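Local coordinates for Fe-superoxide dismutase homolog (Plasmodium berghei, PDB 2A03), which probably converts superoxide radicals into hydrogen peroxide and oxygen as an iron/manganese-type superoxide dismutase, at residues 86-91 with 161-166; 21-26 with 188-193; 38-43 with 80-85. All blocks are in the same frame, centred on the assembly; numbering follows the deposited sequence.

Contact 1: 86-91 with 161-166; sequences WDSMGP and PILTCD. With MN (manganese (II) ion), chain C.
At the buried seam between the alpha-hairpin and C-terminal domains of this iron/manganese superoxide dismutase, S88, near the end of helix 70-87, meets L163 and T164 of strand 160-166, whose last residue, D166, is a manganese ligand. The backbone N of T164 donates a fairly straight hydrogen bond to S88 OG (3.2 Å, 157° at the hydrogen). The same hydroxyl is bonded to F84 O, one turn earlier in the helix. With OG turned beside its own backbone N (chi1 -74°), it can lean back to that carbonyl and still meet the strand. L163 closes round the serine from one side: its CD2 branch lies 3.7 Å from S88 OG and 3.8 Å from S88 CB. T164 O also lies 3.6 Å from S88 CB. The polar end of T164 is spent elsewhere, with OG1 bonded to G132 O of strand 130-136. Just upstream, I162 and L163 both face L134 in a classic beta bulge, and the neighbouring helix 193-204 covers S88 and L163. Two residues beyond T164, D166 presents OD2 to the manganese at 1.9 Å, joining H35, H82 and H170. Its other oxygen, OD1, bonds to W168 N and takes a weak hydrogen bond of 3.0 Å from water 1, itself a manganese ligand, so both carboxylate oxygens are held. Because F84 O can only accept, S88 OG gives its proton to the helix and receives one from the strand. One buried hydroxyl thereby satisfies a carbonyl and an N-H that belong to different domains, the N-H being that of T164, two residues before the strand delivers its aspartate to the metal.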
# COMPACT_ATOMS: atom_id res chain seq x y z
N TRP A 86 -12.79 12.65 2.58
CA TRP A 86 -13.14 13.90 1.90
C TRP A 86 -13.80 14.86 2.89
O TRP A 86 -13.53 16.07 2.86
CB TRP A 86 -14.04 13.67 0.67
CG TRP A 86 -13.46 12.66 -0.28
CD1 TRP A 86 -14.06 11.52 -0.74
CD2 TRP A 86 -12.16 12.70 -0.89
NE1 TRP A 86 -13.22 10.87 -1.60
CE2 TRP A 86 -12.04 11.55 -1.69
CE3 TRP A 86 -11.09 13.60 -0.84
CZ2 TRP A 86 -10.91 11.27 -2.42
CZ3 TRP A 86 -9.96 13.33 -1.58
CH2 TRP A 86 -9.88 12.16 -2.35
N ASP A 87 -14.67 14.33 3.74
CA ASP A 87 -15.37 15.16 4.73
C ASP A 87 -14.44 15.68 5.82
O ASP A 87 -14.75 16.67 6.46
CB ASP A 87 -16.54 14.39 5.37
CG ASP A 87 -17.65 14.05 4.38
OD1 ASP A 87 -17.65 14.61 3.28
OD2 ASP A 87 -18.51 13.21 4.70
N SER A 88 -13.32 15.00 6.02
CA SER A 88 -12.32 15.39 7.00
C SER A 88 -11.46 16.55 6.50
O SER A 88 -10.65 17.10 7.25
CB SER A 88 -11.42 14.20 7.36
OG SER A 88 -12.09 13.26 8.19
N MET A 89 -11.67 16.94 5.24
CA MET A 89 -10.90 18.02 4.63
C MET A 89 -11.80 19.04 3.99
O MET A 89 -12.99 18.82 3.82
CB MET A 89 -9.96 17.46 3.56
CG MET A 89 -8.89 16.54 4.10
SD MET A 89 -7.78 15.99 2.78
CE MET A 89 -8.88 15.04 1.75
N GLY A 90 -11.22 20.16 3.60
CA GLY A 90 -11.96 21.21 2.92
C GLY A 90 -11.11 22.44 2.62
O GLY A 90 -9.98 22.60 3.14
N PRO A 91 -11.62 23.32 1.75
CA PRO A 91 -11.02 24.63 1.55
C PRO A 91 -11.31 25.54 2.72
O PRO A 91 -12.22 25.27 3.50
CB PRO A 91 -11.69 25.12 0.28
CG PRO A 91 -12.99 24.44 0.23
CD PRO A 91 -12.79 23.10 0.88
N PRO A 161 -15.03 7.32 14.90
CA PRO A 161 -14.20 8.19 14.07
C PRO A 161 -14.62 9.67 14.10
O PRO A 161 -15.83 10.01 14.05
CB PRO A 161 -14.36 7.59 12.65
CG PRO A 161 -14.86 6.18 12.87
CD PRO A 161 -15.71 6.29 14.10
N ILE A 162 -13.59 10.51 14.18
CA ILE A 162 -13.76 11.97 14.25
C ILE A 162 -13.14 12.61 13.00
O ILE A 162 -13.75 13.49 12.38
CB ILE A 162 -13.12 12.52 15.53
CG1 ILE A 162 -13.77 11.89 16.77
CG2 ILE A 162 -13.22 14.03 15.61
CD1 ILE A 162 -15.28 12.11 16.90
N LEU A 163 -11.93 12.16 12.67
CA LEU A 163 -11.21 12.55 11.46
C LEU A 163 -10.35 11.39 10.99
O LEU A 163 -9.95 10.54 11.79
CB LEU A 163 -10.27 13.73 11.72
CG LEU A 163 -10.89 15.07 12.07
CD1 LEU A 163 -9.80 15.97 12.67
CD2 LEU A 163 -11.55 15.74 10.83
N THR A 164 -10.04 11.36 9.69
CA THR A 164 -9.09 10.38 9.16
C THR A 164 -8.20 11.04 8.10
O THR A 164 -8.57 12.03 7.49
CB THR A 164 -9.79 9.12 8.53
OG1 THR A 164 -8.86 8.03 8.42
CG2 THR A 164 -10.33 9.41 7.12
N CYS A 165 -7.04 10.45 7.89
CA CYS A 165 -6.17 10.82 6.81
C CYS A 165 -5.71 9.52 6.13
O CYS A 165 -5.25 8.59 6.79
CB CYS A 165 -4.99 11.60 7.37
SG CYS A 165 -3.72 12.01 6.19
N ASP A 166 -5.88 9.47 4.82
CA ASP A 166 -5.46 8.34 3.99
C ASP A 166 -3.93 8.36 3.82
O ASP A 166 -3.37 9.36 3.39
CB ASP A 166 -6.14 8.50 2.62
CG ASP A 166 -6.08 7.24 1.75
OD1 ASP A 166 -5.44 6.24 2.13
OD2 ASP A 166 -6.71 7.27 0.66
MN MN C . -7.37 6.36 -0.86
O HOH W 1 -7.15 4.44 0.40

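Contact 2: 21-26 with 188-193; sequences NALSPH and WNLVNW. With ZN (zinc ion), chain D.
The backbone O of N189 accepts a 2.8 Å hydrogen bond from water 2, and that water also coordinates the zinc ion held by H26, whose ring lies against the N189 side chain. Zinc is bound by H26 NE2 at 2.3 Å, by water 2 at a longer 2.5 Å and by water 3, which lies in the plane of the imidazole at its edge. N189 comes over one face of that ring: its CB sits 3.5 Å from the ring centroid and 13° off the normal, a CH-pi contact. Its amide is tilted 27° from the imidazole, with N189 ND2 3.4 Å from H26 CE1; ND2 makes no bond to the ring and instead has a weak hydrogen bond to A186 O. P25 CD, following a cis peptide bond, covers the opposite face. Beneath the polar end, L190 splits its two methyls along H26, CD1 lying 3.7 Å from H26 CB and CD2 3.6 Å from H26 CD2. The extended leucine (chi2 180°) also reaches L23, whose CB is 3.9 Å from L190 CD2. L23 in turn packs on L32 of helix 29-51 and on M89, so the apolar floor runs into the interior while the zinc lies above the loops. A single protein ligand, joined by two waters, is consistent with a peripheral, perhaps adventitious metal site, here set where the loop leading into helix 29-51 of the alpha-hairpin meets the linker between helices 180-187 and 193-204 of the C-terminal domain.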
# COMPACT_ATOMS: atom_id res chain seq x y z
N ASN A 21 -10.10 21.08 -7.55
CA ASN A 21 -8.89 21.90 -7.28
C ASN A 21 -8.97 22.74 -6.01
O ASN A 21 -8.16 23.66 -5.80
CB ASN A 21 -8.54 22.79 -8.47
CG ASN A 21 -9.54 23.93 -8.66
OD1 ASN A 21 -10.71 23.81 -8.29
ND2 ASN A 21 -9.08 25.03 -9.22
N ALA A 22 -9.91 22.41 -5.12
CA ALA A 22 -10.13 23.24 -3.95
C ALA A 22 -9.07 23.02 -2.88
O ALA A 22 -8.96 23.84 -1.98
CB ALA A 22 -11.50 22.98 -3.37
N LEU A 23 -8.33 21.92 -2.96
CA LEU A 23 -7.34 21.59 -1.93
C LEU A 23 -5.88 21.84 -2.34
O LEU A 23 -4.98 21.59 -1.54
CB LEU A 23 -7.48 20.13 -1.46
CG LEU A 23 -8.90 19.63 -1.13
CD1 LEU A 23 -8.85 18.23 -0.55
CD2 LEU A 23 -9.64 20.57 -0.21
N SER A 24 -5.65 22.33 -3.57
CA SER A 24 -4.30 22.62 -4.03
C SER A 24 -3.79 23.86 -3.32
O SER A 24 -4.58 24.71 -2.95
CB SER A 24 -4.24 22.78 -5.55
OG SER A 24 -4.88 23.97 -6.02
N PRO A 25 -2.45 23.97 -3.14
CA PRO A 25 -1.40 23.03 -3.59
C PRO A 25 -1.20 21.86 -2.63
O PRO A 25 -0.37 21.00 -2.91
CB PRO A 25 -0.14 23.89 -3.56
CG PRO A 25 -0.39 24.80 -2.38
CD PRO A 25 -1.87 25.13 -2.44
N HIS A 26 -1.93 21.84 -1.52
CA HIS A 26 -1.76 20.82 -0.51
C HIS A 26 -2.04 19.42 -1.05
O HIS A 26 -1.21 18.52 -0.90
CB HIS A 26 -2.66 21.12 0.66
CG HIS A 26 -2.58 22.54 1.11
ND1 HIS A 26 -1.39 23.14 1.47
CD2 HIS A 26 -3.53 23.50 1.22
CE1 HIS A 26 -1.62 24.39 1.81
NE2 HIS A 26 -2.91 24.63 1.67
N TRP A 188 -2.36 19.17 7.21
CA TRP A 188 -2.80 20.01 8.33
C TRP A 188 -3.42 21.35 7.88
O TRP A 188 -4.19 21.97 8.63
CB TRP A 188 -1.69 20.25 9.33
CG TRP A 188 -1.30 19.01 10.04
CD1 TRP A 188 -0.20 18.27 9.81
CD2 TRP A 188 -2.02 18.36 11.10
NE1 TRP A 188 -0.16 17.19 10.65
CE2 TRP A 188 -1.27 17.21 11.45
CE3 TRP A 188 -3.21 18.63 11.77
CZ2 TRP A 188 -1.69 16.33 12.47
CZ3 TRP A 188 -3.63 17.75 12.77
CH2 TRP A 188 -2.87 16.61 13.11
N ASN A 189 -3.10 21.75 6.65
CA ASN A 189 -3.71 22.94 6.04
C ASN A 189 -5.14 22.69 5.55
O ASN A 189 -5.83 23.63 5.17
CB ASN A 189 -2.86 23.45 4.86
CG ASN A 189 -1.49 23.90 5.30
OD1 ASN A 189 -1.37 24.78 6.12
ND2 ASN A 189 -0.46 23.27 4.77
N LEU A 190 -5.55 21.42 5.58
CA LEU A 190 -6.83 21.01 4.99
C LEU A 190 -7.87 20.52 6.00
O LEU A 190 -9.06 20.47 5.69
CB LEU A 190 -6.58 19.90 3.96
CG LEU A 190 -5.75 20.31 2.74
CD1 LEU A 190 -5.56 19.14 1.80
CD2 LEU A 190 -6.39 21.49 2.03
N VAL A 191 -7.41 20.14 7.18
CA VAL A 191 -8.25 19.47 8.16
C VAL A 191 -9.49 20.29 8.52
O VAL A 191 -9.40 21.47 8.84
CB VAL A 191 -7.44 18.99 9.43
CG1 VAL A 191 -6.73 20.12 10.07
CG2 VAL A 191 -8.39 18.36 10.44
N ASN A 192 -10.64 19.64 8.40
CA ASN A 192 -11.95 20.25 8.58
C ASN A 192 -12.44 20.12 10.03
O ASN A 192 -13.03 19.11 10.41
CB ASN A 192 -12.95 19.58 7.62
CG ASN A 192 -14.26 20.34 7.50
OD1 ASN A 192 -14.71 21.00 8.43
ND2 ASN A 192 -14.88 20.22 6.34
N TRP A 193 -12.18 21.15 10.83
CA TRP A 193 -12.56 21.16 12.24
C TRP A 193 -14.07 21.21 12.44
O TRP A 193 -14.57 20.76 13.47
CB TRP A 193 -11.87 22.32 13.00
CG TRP A 193 -10.36 22.21 12.99
CD1 TRP A 193 -9.47 23.08 12.44
CD2 TRP A 193 -9.58 21.14 13.56
NE1 TRP A 193 -8.18 22.63 12.62
CE2 TRP A 193 -8.22 21.44 13.31
CE3 TRP A 193 -9.90 19.97 14.25
CZ2 TRP A 193 -7.18 20.61 13.73
CZ3 TRP A 193 -8.87 19.14 14.67
CH2 TRP A 193 -7.52 19.47 14.40
ZN ZN D . -4.32 26.39 2.28
O HOH W 2 -5.24 26.28 4.59
O HOH W 3 -2.29 27.04 3.08

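Contact 3: 38-43 with 80-85; sequences KHHAGY and WNHSFY. With MN (manganese (II) ion), chain C.
H40 and H82 lie alongside each other, pointing opposite ways, so that the base of one side chain, rather than its ring, covers the flat face of the other. H82 CB stands 3.3 Å from the centroid of the H40 ring, almost on its normal, in a close CH-pi contact. The two imidazoles follow on obliquely, centroids 5.2 Å apart and planes at 38°. At the edge of the H40 ring, near its plane, S83 OG approaches CE1 at 3.1 Å. H40 holds this place because CG is anti to the backbone N (chi1 -164°), which throws the ring across to helix 70-87, where W86 is the partner of ND1. Y43, one turn further along helix 29-51, meets H82 from another side. Its ring is also oblique to that histidine, with centroids 5.3 Å apart, and Y43 CE2 comes 3.4 Å from H82 CE1. The three rings form an aromatic cluster between the two long helices of the alpha-hairpin domain, whose local axes run closer to antiparallel than perpendicular (139°) and approach to 10.1 Å. Y43 probably corresponds to the second-shell tyrosine of the family, its OH hydrogen-bonded to Q78 NE2. H82 itself is fixed at both nitrogens: ND1 gives its proton to Q78 O, one turn back, and NE2 coordinates manganese at 2.1 Å. H35, D166, H170 and water 1 complete the metal shell. Beside the cluster, H39 NE2 is hydrogen-bonded to Y173 OH of the second subunit, and Y43 packs on F127 of that subunit.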
# COMPACT_ATOMS: atom_id res chain seq x y z
N LYS A 38 -11.30 7.70 -9.91
CA LYS A 38 -10.81 6.36 -10.23
C LYS A 38 -10.82 5.43 -9.03
O LYS A 38 -11.48 4.41 -9.08
CB LYS A 38 -9.43 6.38 -10.85
CG LYS A 38 -9.36 7.17 -12.12
CD LYS A 38 -10.03 6.43 -13.22
CE LYS A 38 -9.89 7.17 -14.56
NZ LYS A 38 -10.51 6.32 -15.67
N HIS A 39 -10.11 5.77 -7.96
CA HIS A 39 -10.06 4.89 -6.80
C HIS A 39 -11.41 4.78 -6.06
O HIS A 39 -11.96 3.68 -5.93
CB HIS A 39 -8.92 5.27 -5.84
CG HIS A 39 -7.55 5.09 -6.42
ND1 HIS A 39 -6.91 3.87 -6.47
CD2 HIS A 39 -6.68 5.99 -6.94
CE1 HIS A 39 -5.72 4.02 -7.02
NE2 HIS A 39 -5.55 5.30 -7.31
N HIS A 40 -11.95 5.91 -5.59
CA HIS A 40 -13.17 5.88 -4.78
C HIS A 40 -14.36 5.36 -5.62
O HIS A 40 -15.09 4.47 -5.19
CB HIS A 40 -13.46 7.27 -4.21
CG HIS A 40 -14.46 7.27 -3.08
ND1 HIS A 40 -14.81 8.43 -2.40
CD2 HIS A 40 -15.18 6.27 -2.51
CE1 HIS A 40 -15.71 8.14 -1.47
NE2 HIS A 40 -15.95 6.84 -1.52
N ALA A 41 -14.53 5.91 -6.83
CA ALA A 41 -15.52 5.41 -7.76
C ALA A 41 -15.34 3.92 -8.01
O ALA A 41 -16.32 3.18 -8.08
CB ALA A 41 -15.42 6.16 -9.09
N GLY A 42 -14.09 3.50 -8.16
CA GLY A 42 -13.81 2.10 -8.42
C GLY A 42 -14.25 1.19 -7.29
O GLY A 42 -14.67 0.07 -7.53
N TYR A 43 -14.15 1.65 -6.04
CA TYR A 43 -14.58 0.83 -4.92
C TYR A 43 -16.09 0.68 -4.97
O TYR A 43 -16.63 -0.40 -4.71
CB TYR A 43 -14.13 1.41 -3.57
CG TYR A 43 -12.63 1.36 -3.30
CD1 TYR A 43 -11.92 0.16 -3.33
CD2 TYR A 43 -11.93 2.51 -3.00
CE1 TYR A 43 -10.57 0.12 -3.08
CE2 TYR A 43 -10.56 2.49 -2.75
CZ TYR A 43 -9.89 1.30 -2.79
OH TYR A 43 -8.53 1.30 -2.50
N TRP A 80 -16.58 3.85 2.47
CA TRP A 80 -16.88 4.60 3.68
C TRP A 80 -15.68 5.42 4.12
O TRP A 80 -15.82 6.59 4.47
CB TRP A 80 -17.31 3.65 4.82
CG TRP A 80 -17.88 4.39 5.98
CD1 TRP A 80 -19.19 4.69 6.20
CD2 TRP A 80 -17.15 4.98 7.08
NE1 TRP A 80 -19.32 5.42 7.35
CE2 TRP A 80 -18.08 5.62 7.90
CE3 TRP A 80 -15.80 5.03 7.43
CZ2 TRP A 80 -17.72 6.29 9.06
CZ3 TRP A 80 -15.43 5.70 8.56
CH2 TRP A 80 -16.39 6.33 9.38
N ASN A 81 -14.51 4.79 4.14
CA ASN A 81 -13.27 5.46 4.54
C ASN A 81 -12.99 6.70 3.68
O ASN A 81 -12.65 7.76 4.20
CB ASN A 81 -12.08 4.50 4.47
CG ASN A 81 -12.18 3.32 5.44
OD1 ASN A 81 -12.93 3.35 6.42
ND2 ASN A 81 -11.42 2.25 5.14
N HIS A 82 -13.11 6.57 2.36
CA HIS A 82 -12.83 7.70 1.46
C HIS A 82 -13.82 8.82 1.60
O HIS A 82 -13.43 9.98 1.64
CB HIS A 82 -12.74 7.25 0.02
CG HIS A 82 -11.46 6.56 -0.28
ND1 HIS A 82 -11.28 5.22 -0.04
CD2 HIS A 82 -10.28 7.03 -0.74
CE1 HIS A 82 -10.03 4.89 -0.35
NE2 HIS A 82 -9.41 5.98 -0.77
N SER A 83 -15.10 8.49 1.72
CA SER A 83 -16.10 9.51 2.02
C SER A 83 -15.78 10.25 3.32
O SER A 83 -15.98 11.46 3.40
CB SER A 83 -17.51 8.90 2.06
OG SER A 83 -17.86 8.43 0.76
N PHE A 84 -15.28 9.52 4.32
CA PHE A 84 -14.93 10.13 5.59
C PHE A 84 -13.71 11.02 5.46
O PHE A 84 -13.61 12.07 6.10
CB PHE A 84 -14.71 9.05 6.65
CG PHE A 84 -14.88 9.55 8.06
CD1 PHE A 84 -16.16 9.74 8.59
CD2 PHE A 84 -13.79 9.84 8.85
CE1 PHE A 84 -16.34 10.20 9.89
CE2 PHE A 84 -13.96 10.30 10.14
CZ PHE A 84 -15.24 10.47 10.67
N TYR A 85 -12.78 10.60 4.60
CA TYR A 85 -11.58 11.36 4.29
C TYR A 85 -11.90 12.68 3.56
O TYR A 85 -11.36 13.75 3.90
CB TYR A 85 -10.62 10.42 3.52
CG TYR A 85 -9.38 11.01 2.88
CD1 TYR A 85 -8.32 11.47 3.66
CD2 TYR A 85 -9.25 11.06 1.50
CE1 TYR A 85 -7.17 12.00 3.08
CE2 TYR A 85 -8.09 11.57 0.90
CZ TYR A 85 -7.06 12.03 1.70
OH TYR A 85 -5.91 12.55 1.13
MN MN C . -7.37 6.36 -0.86
O HOH W 1 -7.15 4.44 0.40

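Overall arrangement
Contacts 1 and 3, centres about 12 Å apart, share helix 70-87 and the manganese: D166 OD2 and H82 NE2 lie 3.3 Å apart as fellow ligands, and water 1 serves both. A second tie is the hydrogen bond of 3.0 Å between W86 NE1 and H40 ND1. Contact 2, centred about 10 Å from contact 1, joins it through backbone: S88 O to N192 N at 2.8 Å and G90 N to L190 O at 3.0 Å, both probable hydrogen bonds. Contacts 2 and 3 do not touch; their centres are about 17 Å apart. The side chain of L23 remains about 12 Å from the manganese.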